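Local structure of L-ribulose 3-epimerase (Methylomonas sp. DH-1, 7CJ7) at residues T76-T81 with E91-A96. The protein catalyses the manganese-dependent epimerization of ketoses at C3, acting most strongly on L-ribulose and also on D-ribulose, D-allulose and D-fructose. Residues are numbered along the deposited sequence; the frame is centred on the assembly and turned at random.
Sequences TDVTST and ELLRKA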
ATOM      1  N   THR A  76      -3.688 -19.107 -11.724  1.00 11.13           N
ATOM      2  CA  THR A  76      -5.168 -19.105 -11.858  1.00 11.76           C
ATOM      3  C   THR A  76      -5.696 -17.709 -12.223  1.00 10.35           C
ATOM      4  O   THR A  76      -6.900 -17.473 -12.048  1.00 10.63           O
ATOM      5  CB  THR A  76      -5.825 -19.611 -10.568  1.00 13.50           C
ATOM      6  OG1 THR A  76      -5.313 -18.870  -9.462  1.00 13.17           O
ATOM      7  CG2 THR A  76      -5.592 -21.083 -10.323  1.00 14.06           C
ATOM      8  N   ASP A  77      -4.843 -16.831 -12.748  1.00  9.57           N
ATOM      9  CA  ASP A  77      -5.178 -15.409 -13.023  1.00 10.13           C
ATOM     10  C   ASP A  77      -6.108 -15.299 -14.238  1.00  9.89           C
ATOM     11  O   ASP A  77      -5.618 -15.462 -15.360  1.00 10.85           O
ATOM     12  CB  ASP A  77      -3.898 -14.612 -13.254  1.00  9.81           C
ATOM     13  CG  ASP A  77      -4.112 -13.114 -13.382  1.00 11.26           C
ATOM     14  OD1 ASP A  77      -5.288 -12.690 -13.479  1.00 12.17           O
ATOM     15  OD2 ASP A  77      -3.092 -12.378 -13.379  1.00 13.71           O
ATOM     16  N   VAL A  78      -7.385 -14.982 -14.027  1.00  9.94           N
ATOM     17  CA  VAL A  78      -8.418 -14.931 -15.106  1.00 10.10           C
ATOM     18  C   VAL A  78      -8.231 -13.705 -16.009  1.00 10.45           C
ATOM     19  O   VAL A  78      -8.966 -13.637 -17.015  1.00 12.49           O
ATOM     20  CB  VAL A  78      -9.847 -14.979 -14.542  1.00 10.02           C
ATOM     21  CG1 VAL A  78     -10.152 -16.348 -13.955  1.00  9.73           C
ATOM     22  CG2 VAL A  78     -10.125 -13.855 -13.545  1.00 10.21           C
ATOM     23  N   THR A  79      -7.288 -12.804 -15.706  1.00 10.78           N
ATOM     24  CA  THR A  79      -6.907 -11.665 -16.592  1.00 11.89           C
ATOM     25  C   THR A  79      -5.870 -12.117 -17.629  1.00 11.23           C
ATOM     26  O   THR A  79      -5.653 -11.384 -18.615  1.00 11.62           O
ATOM     27  CB  THR A  79      -6.333 -10.471 -15.820  1.00 12.49           C
ATOM     28  OG1 THR A  79      -5.051 -10.822 -15.289  1.00 13.74           O
ATOM     29  CG2 THR A  79      -7.251 -10.002 -14.714  1.00 13.05           C
ATOM     30  N   SER A  80      -5.243 -13.273 -17.422  1.00 10.82           N
ATOM     31  CA  SER A  80      -4.128 -13.767 -18.273  1.00 11.66           C
ATOM     32  C   SER A  80      -4.538 -13.856 -19.751  1.00 12.01           C
ATOM     33  O   SER A  80      -5.673 -14.278 -20.043  1.00 11.46           O
ATOM     34  CB  SER A  80      -3.641 -15.098 -17.794  1.00 11.97           C
ATOM     35  OG  SER A  80      -2.501 -15.491 -18.537  1.00 12.28           O
ATOM     36  N   THR A  81      -3.603 -13.542 -20.655  1.00 12.06           N
ATOM     37  CA  THR A  81      -3.765 -13.752 -22.119  1.00 12.60           C
ATOM     38  C   THR A  81      -3.373 -15.196 -22.463  1.00 13.06           C
ATOM     39  O   THR A  81      -3.390 -15.538 -23.645  1.00 14.72           O
ATOM     40  CB  THR A  81      -3.004 -12.692 -22.924  1.00 13.81           C
ATOM     41  OG1 THR A  81      -1.618 -12.752 -22.584  1.00 13.96           O
ATOM     42  CG2 THR A  81      -3.529 -11.294 -22.674  1.00 14.98           C
ATOM     43  N   GLU A  91     -11.926 -22.777 -13.117  1.00 10.68           N
ATOM     44  CA  GLU A  91     -12.078 -24.065 -12.390  1.00 11.58           C
ATOM     45  C   GLU A  91     -11.982 -23.810 -10.880  1.00 11.50           C
ATOM     46  O   GLU A  91     -12.848 -24.304 -10.145  1.00 11.71           O
ATOM     47  CB  GLU A  91     -11.042 -25.064 -12.892  1.00 13.90           C
ATOM     48  CG  GLU A  91     -11.027 -26.373 -12.133  1.00 16.60           C
ATOM     49  CD  GLU A  91      -9.859 -27.269 -12.526  1.00 20.54           C
ATOM     50  OE1 GLU A  91      -8.686 -26.907 -12.241  1.00 23.31           O
ATOM     51  OE2 GLU A  91     -10.119 -28.313 -13.137  1.00 29.35           O
ATOM     52  N   LEU A  92     -10.999 -23.031 -10.430  1.00 11.47           N
ATOM     53  CA  LEU A  92     -10.872 -22.672  -8.991  1.00 11.25           C
ATOM     54  C   LEU A  92     -12.144 -21.936  -8.543  1.00 10.89           C
ATOM     55  O   LEU A  92     -12.672 -22.242  -7.465  1.00  9.90           O
ATOM     56  CB  LEU A  92      -9.615 -21.831  -8.763  1.00 11.90           C
ATOM     57  CG  LEU A  92      -9.213 -21.664  -7.296  1.00 12.93           C
ATOM     58  CD1 LEU A  92      -7.721 -21.399  -7.165  1.00 13.79           C
ATOM     59  CD2 LEU A  92     -10.007 -20.554  -6.639  1.00 14.68           C
ATOM     60  N   LEU A  93     -12.635 -20.979  -9.325  1.00  9.75           N
ATOM     61  CA  LEU A  93     -13.805 -20.164  -8.898  1.00 10.36           C
ATOM     62  C   LEU A  93     -15.068 -21.041  -8.835  1.00 10.31           C
ATOM     63  O   LEU A  93     -15.906 -20.840  -7.919  1.00  9.36           O
ATOM     64  CB  LEU A  93     -13.958 -18.985  -9.857  1.00  9.93           C
ATOM     65  CG  LEU A  93     -12.858 -17.932  -9.753  1.00 10.44           C
ATOM     66  CD1 LEU A  93     -12.867 -17.025 -10.974  1.00 10.11           C
ATOM     67  CD2 LEU A  93     -12.990 -17.122  -8.463  1.00 10.25           C
ATOM     68  N   ARG A  94     -15.214 -21.993  -9.756  1.00 10.78           N
ATOM     69  CA  ARG A  94     -16.345 -22.958  -9.726  1.00 10.95           C
ATOM     70  C   ARG A  94     -16.258 -23.779  -8.433  1.00 10.27           C
ATOM     71  O   ARG A  94     -17.281 -23.927  -7.748  1.00 10.45           O
ATOM     72  CB  ARG A  94     -16.349 -23.832 -10.988  1.00 11.94           C
ATOM     73  CG  ARG A  94     -16.842 -23.116 -12.243  1.00 13.15           C
ATOM     74  CD  ARG A  94     -17.231 -24.115 -13.319  1.00 15.31           C
ATOM     75  NE  ARG A  94     -16.110 -24.982 -13.656  1.00 18.20           N
ATOM     76  CZ  ARG A  94     -15.199 -24.712 -14.587  1.00 20.46           C
ATOM     77  NH1 ARG A  94     -15.306 -23.614 -15.311  1.00 20.65           N
ATOM     78  NH2 ARG A  94     -14.197 -25.549 -14.807  1.00 21.81           N
ATOM     79  N   LYS A  95     -15.070 -24.271  -8.087  1.00  9.82           N
ATOM     80  CA  LYS A  95     -14.877 -25.109  -6.877  1.00 11.16           C
ATOM     81  C   LYS A  95     -15.203 -24.278  -5.628  1.00  9.89           C
ATOM     82  O   LYS A  95     -15.873 -24.819  -4.721  1.00 10.85           O
ATOM     83  CB  LYS A  95     -13.453 -25.662  -6.810  1.00 12.62           C
ATOM     84  CG  LYS A  95     -13.198 -26.605  -5.642  1.00 14.66           C
ATOM     85  CD  LYS A  95     -14.004 -27.888  -5.713  1.00 17.64           C
ATOM     86  CE  LYS A  95     -13.843 -28.743  -4.477  1.00 20.56           C
ATOM     87  NZ  LYS A  95     -14.723 -29.934  -4.524  1.00 24.23           N
ATOM     88  N   ALA A  96     -14.766 -23.016  -5.586  1.00  9.28           N
ATOM     89  CA  ALA A  96     -15.014 -22.101  -4.449  1.00  9.02           C
ATOM     90  C   ALA A  96     -16.523 -21.885  -4.316  1.00  9.68           C
ATOM     91  O   ALA A  96     -17.044 -21.959  -3.192  1.00 10.10           O
ATOM     92  CB  ALA A  96     -14.271 -20.800  -4.621  1.00  9.29           C
TER
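T76 and V78, in the loop that follows strand 65-72 of the TIM barrel, pack against L92 and L93 on helix 83-102, so that the connection between the third strand and its helix folds back on that helix. The contact is apolar and small, burying 126 Å² over both sides. CG2 of T76 meets CD1 of L92 at 3.8 Å, the two side chains crossing at about a right angle. Chi1 of T76 (52°) sets OG1 between the backbone N and the carbonyl carbon, which puts the methyl CG2 anti to that carbon, where it meets the helix; OG1 accepts a hydrogen bond from the backbone N of S73. Two residues on, CG1 of V78 lies 4.1 Å from CD1 of L93. The helix packs outside the barrel, its L92 resting on L70 and L72 of the strand. From helix 125-143, A134 touches V78 and L138 touches L93. The side chain of L93 is about 10 Å from the bound L-sorbose, so the contact does not touch the sugar.

Polar bonds fix the loop's shape. A type I beta turn runs from D77 to S80, closed by S80 N to D77 O at 3.0 Å. OD1 of D77 accepts T79 N at 3.0 Å, an Asx turn. It also accepts T79 OG1 at 2.6 Å. Both donors come from the same face of the carboxylate, 45° and 40° out of its plane, while OD2 is hydrogen-bonded to Y119 OH.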